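Local coordinates for lysosome-associated membrane glycoprotein 2 (Mus musculus, PDB 5GV3) that supports lysosome biogenesis, lysosomal pH regulation and autophagy, and directly inhibits the proton channel TMEM175, at residues 107-112 / 134-139; 2-7 / 60-65; 115-118 / 122-125. All blocks are in the same frame, centred on the assembly; numbering follows the deposited sequence.

Contact 1 (107-112 / 134-139). With NAG (2-acetamido-2-deoxy-beta-D-glucopyranose), chain M.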
loop_
_atom_site.group_PDB
_atom_site.type_symbol
_atom_site.label_atom_id
_atom_site.label_comp_id
_atom_site.label_asym_id
_atom_site.label_seq_id
_atom_site.Cartn_x
_atom_site.Cartn_y
_atom_site.Cartn_z
ATOM N N HIS A 107 11.291 -11.828 -1.812
ATOM C CA HIS A 107 11.214 -11.268 -3.143
ATOM C C HIS A 107 10.541 -9.908 -3.080
ATOM O O HIS A 107 9.661 -9.672 -2.256
ATOM C CB HIS A 107 10.479 -12.196 -4.109
ATOM C CG HIS A 107 11.160 -13.514 -4.321
ATOM N ND1 HIS A 107 12.393 -13.613 -4.936
ATOM C CD2 HIS A 107 10.758 -14.785 -4.084
ATOM C CE1 HIS A 107 12.750 -14.882 -5.011
ATOM N NE2 HIS A 107 11.769 -15.615 -4.516
ATOM N N THR A 108 10.973 -9.010 -3.953
ATOM C CA THR A 108 10.497 -7.637 -3.931
ATOM C C THR A 108 9.971 -7.244 -5.303
ATOM O O THR A 108 10.616 -7.477 -6.324
ATOM C CB THR A 108 11.620 -6.668 -3.508
ATOM O OG1 THR A 108 12.130 -7.056 -2.227
ATOM C CG2 THR A 108 11.103 -5.247 -3.423
ATOM N N VAL A 109 8.760 -6.717 -5.337
ATOM C CA VAL A 109 8.197 -6.234 -6.586
ATOM C C VAL A 109 8.007 -4.736 -6.469
ATOM O O VAL A 109 7.512 -4.239 -5.458
ATOM C CB VAL A 109 6.875 -6.931 -6.929
ATOM C CG1 VAL A 109 6.324 -6.411 -8.245
ATOM C CG2 VAL A 109 7.094 -8.432 -6.998
ATOM N N LYS A 110 8.436 -4.015 -7.495
ATOM C CA LYS A 110 8.341 -2.567 -7.479
ATOM C C LYS A 110 7.221 -2.102 -8.412
ATOM O O LYS A 110 7.005 -2.668 -9.487
ATOM C CB LYS A 110 9.690 -1.959 -7.865
ATOM C CG LYS A 110 9.992 -0.622 -7.211
ATOM C CD LYS A 110 11.460 -0.266 -7.402
ATOM C CE LYS A 110 12.353 -1.207 -6.591
ATOM N NZ LYS A 110 13.763 -0.739 -6.500
ATOM N N ASN A 111 6.519 -1.058 -7.995
ATOM C CA ASN A 111 5.433 -0.490 -8.777
ATOM C C ASN A 111 5.900 0.811 -9.407
ATOM O O ASN A 111 6.369 1.704 -8.707
ATOM C CB ASN A 111 4.207 -0.259 -7.882
ATOM C CG ASN A 111 2.948 0.052 -8.665
ATOM O OD1 ASN A 111 2.979 0.788 -9.649
ATOM N ND2 ASN A 111 1.820 -0.498 -8.217
ATOM N N PRO A 112 5.816 0.904 -10.744
ATOM C CA PRO A 112 6.275 2.091 -11.482
ATOM C C PRO A 112 5.349 3.290 -11.332
ATOM O O PRO A 112 5.724 4.388 -11.739
ATOM C CB PRO A 112 6.295 1.617 -12.939
ATOM C CG PRO A 112 6.205 0.108 -12.873
ATOM C CD PRO A 112 5.401 -0.177 -11.652
ATOM N N THR A 134 3.650 -8.867 -12.705
ATOM C CA THR A 134 4.081 -10.268 -12.716
ATOM C C THR A 134 5.369 -10.489 -11.925
ATOM O O THR A 134 6.357 -9.784 -12.138
ATOM C CB THR A 134 4.285 -10.749 -14.166
ATOM O OG1 THR A 134 3.054 -10.621 -14.887
ATOM C CG2 THR A 134 4.767 -12.197 -14.215
ATOM N N PRO A 135 5.367 -11.465 -10.999
ATOM C CA PRO A 135 4.333 -12.459 -10.683
ATOM C C PRO A 135 3.310 -12.009 -9.647
ATOM O O PRO A 135 2.715 -12.862 -8.993
ATOM C CB PRO A 135 5.150 -13.615 -10.117
ATOM C CG PRO A 135 6.250 -12.924 -9.376
ATOM C CD PRO A 135 6.560 -11.655 -10.154
ATOM N N VAL A 136 3.095 -10.706 -9.501
ATOM C CA VAL A 136 2.178 -10.228 -8.471
ATOM C C VAL A 136 1.079 -9.336 -9.041
ATOM O O VAL A 136 1.352 -8.383 -9.767
ATOM C CB VAL A 136 2.931 -9.441 -7.380
ATOM C CG1 VAL A 136 1.962 -8.947 -6.329
ATOM C CG2 VAL A 136 4.016 -10.310 -6.735
ATOM N N VAL A 137 -0.171 -9.661 -8.730
ATOM C CA VAL A 137 -1.275 -8.762 -9.044
ATOM C C VAL A 137 -1.691 -8.002 -7.782
ATOM O O VAL A 137 -2.129 -8.610 -6.801
ATOM C CB VAL A 137 -2.467 -9.531 -9.631
ATOM C CG1 VAL A 137 -3.682 -8.618 -9.785
ATOM C CG2 VAL A 137 -2.086 -10.146 -10.968
ATOM N N GLN A 138 -1.537 -6.679 -7.807
ATOM C CA GLN A 138 -1.891 -5.835 -6.673
ATOM C C GLN A 138 -3.245 -5.169 -6.888
ATOM O O GLN A 138 -3.511 -4.606 -7.947
ATOM C CB GLN A 138 -0.812 -4.772 -6.443
ATOM C CG GLN A 138 0.591 -5.355 -6.339
ATOM C CD GLN A 138 1.665 -4.305 -6.173
ATOM O OE1 GLN A 138 1.376 -3.112 -6.088
ATOM N NE2 GLN A 138 2.919 -4.745 -6.127
ATOM N N LYS A 139 -4.115 -5.262 -5.887
ATOM C CA LYS A 139 -5.412 -4.592 -5.949
ATOM C C LYS A 139 -5.600 -3.659 -4.754
ATOM O O LYS A 139 -5.351 -4.039 -3.611
ATOM C CB LYS A 139 -6.548 -5.615 -6.019
ATOM C CG LYS A 139 -6.625 -6.371 -7.348
ATOM C CD LYS A 139 -7.820 -7.315 -7.369
ATOM C CE LYS A 139 -7.950 -8.044 -8.700
ATOM N NZ LYS A 139 -8.225 -7.084 -9.802
HETATM C C1 NAG M . -9.260 -9.225 -3.634
HETATM C C2 NAG M . -10.399 -10.164 -3.216
HETATM C C3 NAG M . -11.432 -10.268 -4.334
HETATM C C4 NAG M . -11.892 -8.880 -4.765
HETATM C C5 NAG M . -10.692 -8.003 -5.111
HETATM C C6 NAG M . -11.079 -6.575 -5.414
HETATM C C7 NAG M . -9.946 -11.971 -1.612
HETATM C C8 NAG M . -9.382 -13.349 -1.420
HETATM N N2 NAG M . -9.898 -11.483 -2.858
HETATM O O3 NAG M . -12.547 -11.030 -3.889
HETATM O O4 NAG M . -12.751 -8.985 -5.895
HETATM O O5 NAG M . -9.797 -7.950 -3.991
HETATM O O6 NAG M . -11.563 -5.936 -4.243
HETATM O O7 NAG M . -10.424 -11.328 -0.681
HETATM O O HOH W 1 4.925 -2.628 -5.789
#

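Contact 2 (2-7 / 60-65). With NAG (2-acetamido-2-deoxy-beta-D-glucopyranose), chain L.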
loop_
_atom_site.group_PDB
_atom_site.type_symbol
_atom_site.label_atom_id
_atom_site.label_comp_id
_atom_site.label_asym_id
_atom_site.label_seq_id
_atom_site.Cartn_x
_atom_site.Cartn_y
_atom_site.Cartn_z
ATOM N N LEU A 2 -7.851 -1.171 6.412
ATOM C CA LEU A 2 -6.610 -0.513 6.829
ATOM C C LEU A 2 -6.758 0.983 7.128
ATOM O O LEU A 2 -7.211 1.751 6.283
ATOM C CB LEU A 2 -5.524 -0.754 5.780
ATOM C CG LEU A 2 -5.318 -2.268 5.561
ATOM C CD1 LEU A 2 -4.327 -2.526 4.440
ATOM C CD2 LEU A 2 -4.932 -3.017 6.835
ATOM N N ILE A 3 -6.392 1.384 8.339
ATOM C CA ILE A 3 -6.435 2.790 8.717
ATOM C C ILE A 3 -5.135 3.188 9.376
ATOM O O ILE A 3 -4.715 2.600 10.372
ATOM C CB ILE A 3 -7.588 3.122 9.682
ATOM C CG1 ILE A 3 -8.941 2.928 8.998
ATOM C CG2 ILE A 3 -7.463 4.567 10.158
ATOM C CD1 ILE A 3 -10.107 2.859 9.972
ATOM N N VAL A 4 -4.494 4.191 8.794
ATOM C CA VAL A 4 -3.285 4.764 9.354
ATOM C C VAL A 4 -3.536 6.239 9.601
ATOM O O VAL A 4 -3.630 7.022 8.661
ATOM C CB VAL A 4 -2.083 4.544 8.422
ATOM C CG1 VAL A 4 -0.834 5.231 8.963
ATOM C CG2 VAL A 4 -1.835 3.048 8.249
ATOM N N ASN A 5 -3.686 6.596 10.870
ATOM C CA ASN A 5 -3.980 7.960 11.272
ATOM C C ASN A 5 -2.834 8.479 12.132
ATOM O O ASN A 5 -2.805 8.251 13.344
ATOM C CB ASN A 5 -5.317 8.004 12.019
ATOM C CG ASN A 5 -5.723 9.408 12.454
ATOM O OD1 ASN A 5 -5.028 10.391 12.194
ATOM N ND2 ASN A 5 -6.875 9.499 13.113
ATOM N N LEU A 6 -1.864 9.126 11.488
ATOM C CA LEU A 6 -0.690 9.631 12.174
ATOM C C LEU A 6 -0.933 11.055 12.657
ATOM O O LEU A 6 -1.466 11.884 11.920
ATOM C CB LEU A 6 0.520 9.608 11.245
ATOM C CG LEU A 6 0.838 8.244 10.627
ATOM C CD1 LEU A 6 2.019 8.358 9.685
ATOM C CD2 LEU A 6 1.112 7.247 11.723
ATOM N N THR A 7 -0.528 11.339 13.889
ATOM C CA THR A 7 -0.736 12.656 14.479
ATOM C C THR A 7 0.558 13.219 15.044
ATOM O O THR A 7 1.428 12.471 15.482
ATOM C CB THR A 7 -1.792 12.639 15.608
ATOM O OG1 THR A 7 -1.321 11.833 16.697
ATOM C CG2 THR A 7 -3.141 12.112 15.111
ATOM N N ILE A 60 4.218 5.316 4.549
ATOM C CA ILE A 60 3.431 4.299 5.212
ATOM C C ILE A 60 4.077 2.943 5.025
ATOM O O ILE A 60 4.483 2.582 3.920
ATOM C CB ILE A 60 1.996 4.251 4.687
ATOM C CG1 ILE A 60 1.211 5.470 5.176
ATOM C CG2 ILE A 60 1.300 2.984 5.134
ATOM C CD1 ILE A 60 -0.159 5.575 4.522
ATOM N N MET A 61 4.188 2.206 6.123
ATOM C CA MET A 61 4.698 0.846 6.077
ATOM C C MET A 61 3.720 -0.129 6.728
ATOM O O MET A 61 3.172 0.147 7.783
ATOM C CB MET A 61 6.062 0.769 6.755
ATOM C CG MET A 61 7.092 1.690 6.126
ATOM S SD MET A 61 8.690 1.621 6.948
ATOM C CE MET A 61 9.178 -0.061 6.560
ATOM N N ILE A 62 3.452 -1.240 6.054
ATOM C CA ILE A 62 2.530 -2.236 6.576
ATOM C C ILE A 62 3.228 -3.587 6.690
ATOM O O ILE A 62 3.862 -4.030 5.743
ATOM C CB ILE A 62 1.286 -2.358 5.685
ATOM C CG1 ILE A 62 0.548 -1.011 5.619
ATOM C CG2 ILE A 62 0.378 -3.472 6.183
ATOM C CD1 ILE A 62 -0.057 -0.559 6.958
ATOM N N GLN A 63 3.135 -4.231 7.848
ATOM C CA GLN A 63 3.671 -5.587 7.992
ATOM C C GLN A 63 2.542 -6.557 8.300
ATOM O O GLN A 63 1.583 -6.212 8.984
ATOM C CB GLN A 63 4.742 -5.667 9.089
ATOM C CG GLN A 63 5.790 -4.575 9.042
ATOM C CD GLN A 63 5.276 -3.251 9.592
ATOM O OE1 GLN A 63 4.513 -3.223 10.553
ATOM N NE2 GLN A 63 5.677 -2.156 8.969
ATOM N N PHE A 64 2.657 -7.771 7.783
ATOM C CA PHE A 64 1.679 -8.811 8.053
ATOM C C PHE A 64 2.373 -10.157 8.249
ATOM O O PHE A 64 2.734 -10.829 7.279
ATOM C CB PHE A 64 0.662 -8.882 6.915
ATOM C CG PHE A 64 -0.333 -9.994 7.061
ATOM C CD1 PHE A 64 -1.042 -10.156 8.237
ATOM C CD2 PHE A 64 -0.564 -10.871 6.016
ATOM C CE1 PHE A 64 -1.959 -11.179 8.371
ATOM C CE2 PHE A 64 -1.481 -11.899 6.139
ATOM C CZ PHE A 64 -2.182 -12.055 7.318
ATOM N N GLY A 65 2.572 -10.538 9.508
ATOM C CA GLY A 65 3.217 -11.800 9.835
ATOM C C GLY A 65 4.698 -11.880 9.495
ATOM O O GLY A 65 5.454 -10.947 9.757
HETATM C C1 NAG L . -7.367 10.750 13.596
HETATM C C2 NAG L . -8.910 10.832 13.573
HETATM C C3 NAG L . -9.415 12.106 14.259
HETATM C C4 NAG L . -8.786 12.248 15.640
HETATM C C5 NAG L . -7.267 12.156 15.532
HETATM C C6 NAG L . -6.578 12.204 16.876
HETATM C C7 NAG L . -9.321 11.462 11.145
HETATM C C8 NAG L . -8.430 12.671 11.271
HETATM N N2 NAG L . -9.483 10.675 12.229
HETATM O O3 NAG L . -10.833 12.076 14.369
HETATM O O4 NAG L . -9.149 13.501 16.207
HETATM O O5 NAG L . -6.907 10.904 14.935
HETATM O O6 NAG L . -6.317 10.891 17.359
HETATM O O7 NAG L . -9.880 11.200 10.086
#

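Contact 3 (115-118 / 122-125)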
loop_
_atom_site.group_PDB
_atom_site.type_symbol
_atom_site.label_atom_id
_atom_site.label_comp_id
_atom_site.label_asym_id
_atom_site.label_seq_id
_atom_site.Cartn_x
_atom_site.Cartn_y
_atom_site.Cartn_z
ATOM N N PHE A 115 1.790 8.716 -8.821
ATOM C CA PHE A 115 0.503 9.362 -8.941
ATOM C C PHE A 115 0.495 10.720 -8.288
ATOM O O PHE A 115 1.175 10.970 -7.297
ATOM C CB PHE A 115 -0.599 8.491 -8.343
ATOM C CG PHE A 115 -1.985 8.969 -8.670
ATOM C CD1 PHE A 115 -2.442 8.968 -9.980
ATOM C CD2 PHE A 115 -2.830 9.419 -7.671
ATOM C CE1 PHE A 115 -3.718 9.405 -10.287
ATOM C CE2 PHE A 115 -4.108 9.857 -7.971
ATOM C CZ PHE A 115 -4.554 9.849 -9.281
ATOM N N LYS A 116 -0.299 11.598 -8.868
ATOM C CA LYS A 116 -0.329 12.970 -8.443
ATOM C C LYS A 116 -1.606 13.413 -7.755
ATOM O O LYS A 116 -2.702 13.167 -8.242
ATOM C CB LYS A 116 -0.038 13.841 -9.644
ATOM C CG LYS A 116 0.825 14.925 -9.219
ATOM C CD LYS A 116 1.950 14.321 -8.431
ATOM C CE LYS A 116 2.998 15.325 -8.258
ATOM N NZ LYS A 116 3.918 15.013 -7.163
ATOM N N VAL A 117 -1.444 14.058 -6.603
ATOM C CA VAL A 117 -2.576 14.531 -5.823
ATOM C C VAL A 117 -2.286 15.934 -5.309
ATOM O O VAL A 117 -1.200 16.204 -4.786
ATOM C CB VAL A 117 -2.878 13.591 -4.629
ATOM C CG1 VAL A 117 -4.002 14.152 -3.777
ATOM C CG2 VAL A 117 -3.246 12.202 -5.123
ATOM N N PRO A 118 -3.252 16.846 -5.482
ATOM C CA PRO A 118 -3.123 18.205 -4.963
ATOM C C PRO A 118 -2.998 18.232 -3.459
ATOM O O PRO A 118 -3.378 17.282 -2.777
ATOM C CB PRO A 118 -4.429 18.878 -5.394
ATOM C CG PRO A 118 -4.909 18.087 -6.532
ATOM C CD PRO A 118 -4.474 16.676 -6.281
ATOM N N ILE A 122 -8.581 15.662 0.150
ATOM C CA ILE A 122 -8.522 14.242 0.452
ATOM C C ILE A 122 -8.753 13.477 -0.840
ATOM O O ILE A 122 -9.687 13.768 -1.590
ATOM C CB ILE A 122 -9.546 13.813 1.536
ATOM C CG1 ILE A 122 -9.498 12.294 1.746
ATOM C CG2 ILE A 122 -10.952 14.268 1.186
ATOM C CD1 ILE A 122 -9.895 11.859 3.139
ATOM N N PHE A 123 -7.859 12.542 -1.139
ATOM C CA PHE A 123 -7.999 11.750 -2.349
ATOM C C PHE A 123 -8.938 10.576 -2.084
ATOM O O PHE A 123 -8.761 9.829 -1.120
ATOM C CB PHE A 123 -6.641 11.253 -2.841
ATOM C CG PHE A 123 -6.735 10.384 -4.050
ATOM C CD1 PHE A 123 -7.023 10.931 -5.287
ATOM C CD2 PHE A 123 -6.550 9.015 -3.952
ATOM C CE1 PHE A 123 -7.122 10.124 -6.408
ATOM C CE2 PHE A 123 -6.644 8.209 -5.071
ATOM C CZ PHE A 123 -6.933 8.768 -6.299
ATOM N N LYS A 124 -9.936 10.412 -2.938
ATOM C CA LYS A 124 -10.917 9.368 -2.714
ATOM C C LYS A 124 -11.048 8.480 -3.935
ATOM O O LYS A 124 -11.153 8.965 -5.064
ATOM C CB LYS A 124 -12.289 9.957 -2.351
ATOM C CG LYS A 124 -13.288 8.894 -1.886
ATOM C CD LYS A 124 -14.747 9.228 -2.207
ATOM C CE LYS A 124 -15.068 8.941 -3.663
ATOM N NZ LYS A 124 -16.519 8.716 -3.873
ATOM N N CYS A 125 -11.029 7.176 -3.695
ATOM C CA CYS A 125 -11.259 6.196 -4.740
ATOM C C CYS A 125 -11.707 4.899 -4.071
ATOM O O CYS A 125 -10.876 4.048 -3.764
ATOM C CB CYS A 125 -9.980 5.986 -5.570
ATOM S SG CYS A 125 -10.177 5.090 -7.142
#

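Contact 1 (107-112 / 134-139)
V109 and V136 meet methyl to methyl, and N111 and Q138 meet amide to amide, between the two sheets of the first lumenal domain. This domain has the beta-prism fold of the LAMP family. V109 lies on strand 106-117, one of the two outermost strands of the four-stranded sheet, and V136 and Q138 lie on strand 136-146 of the other sheet. V109 is partly exposed; the other three are buried. Both valines place CG1 anti to the backbone N (chi1 -179° in V109). CG2 then lies beside the N in each, and the two CG2 methyls touch at 3.6 Å as the side chains slide past each other. L88 and Y90 also pack on V136, and L133 on V109.

Q138 is extended beyond CG, which carries its amide across to the facing strand. Its OE1 accepts a weak hydrogen bond from N111 ND2 at 3.4 Å. The two amide planes are turned 59° apart. Each amide also has a partner beyond the two segments: Q138 OE1 bonds the hydroxyl of Y140, and N111 OD1 takes the backbone N-H of E113. These bonds probably help set which way round each amide sits. The other end of the Q138 amide is held through water. Its NE2 donates to the water at 2.9 Å, and the same water donates to the carbonyl oxygen of V109 at 3.1 Å.

Contact 2 (2-7 / 60-65)
V4 has CG1 anti to the backbone N (chi1 176°) and CG2 beside that N. CG1 faces I60 and CG2 faces I62. I62 folds back at its second torsion (chi2 -66°), and the bend brings its CD1 to V4. I60 instead runs extended (chi2 172°) and lies alongside V4. This is face-to-face packing between the two sheets of the beta-prism. Strand 2-8 pairs with strand 11-28 in one sheet, and strand 59-64 is an outermost strand of the four-stranded sheet.

V4 CG2 lies 4.2 Å from I62 CD1. V4 CG1 lies 4.3 Å from I60 CG1. Both approaches are relaxed van der Waals contacts, and no hydrogen bond crosses between the strands. All three side chains are buried. Aromatic neighbours fill in around them: W18 packs on V4, W70 on both isoleucines, and F74 on I60. A zinc ion lies about 7 Å from the side chain of V4 and plays no part in this apolar contact.

The other face of strand 2-8 carries sugar. N5 takes no part in the contact with the isoleucines and is N-glycosylated. The hydroxyl of T12 hydrogen-bonds N5 OD1, which helps hold the amide that bears the glycan. T7 lies beside the same sugar, its CG2 3.9 Å from C6. The link itself is the 1.4 Å covalent bond from N5 ND2 to C1 of the N-acetylglucosamine.

Contact 3 (115-118 / 122-125)
F115 and F123 form an offset edge-to-face pair, with the edge of F115 turned toward the face of F123. The ring centroids are 5.2 Å apart and the planes are inclined at 62°. The pair joins the two sheets of the beta-prism domain where the chain crosses from one to the other. F115 and V117 lie toward the C-terminal part of strand 106-117 in the four-stranded sheet. F123 lies on strand 122-125, which runs between strands 136-146 and 158-160 in the other sheet.

The tight part is where the rings meet. F115 CE2 comes to 3.4 Å from F123 CE1, and F123 CE1 sits near the plane of the F115 ring. Both side chains place CG anti to the backbone N (chi1 -169° in F115), and they reach toward each other from opposite directions.

The V117 part is looser. Its CG2 lies 4.0 Å from F123 CD1, and its CG1 is at the same distance from F123 CB. V117 crosses the base of the F123 side chain at about a right angle, touching CB and the near ring atoms. Y81 and I83 pack against V117 from within its own sheet. F123 also touches C161, which is disulfide-bonded to C125.

The solvent side belongs to F115, which is partly exposed, whereas V117 and F123 are buried. K116 and K124 are also partly exposed and make no contact across the segments. K124 has a long, weak ion pair with D164.

No hydrogen bond or salt bridge crosses between the segments. Cohesion here probably rests mainly on dispersion and the burial of apolar surface, and probably also on the attraction of the partially positive C-H edge of F115 for the electron-rich face of F123.

In the fold
All three contacts tie the same two sheets together at separate places. Their centres lie 19 Å apart for contacts 1 and 2, 21 Å for contacts 1 and 3, and 18 Å for contacts 2 and 3. Contacts 1 and 3 share strand 106-117, and their partner strands 136-146 and 122-125 are neighbours in the other sheet. Contact 2 uses the opposite outer strand of the four-stranded sheet, 59-64, and lies across the chain's centre from contact 1. No active site is involved. Glycans flank contacts 1 and 2: K139 CD packs 3.7 Å from C5 of one sugar, and N5 carries another. The side chain of F123 is about 13 Å from a bound N-acetylglucosamine.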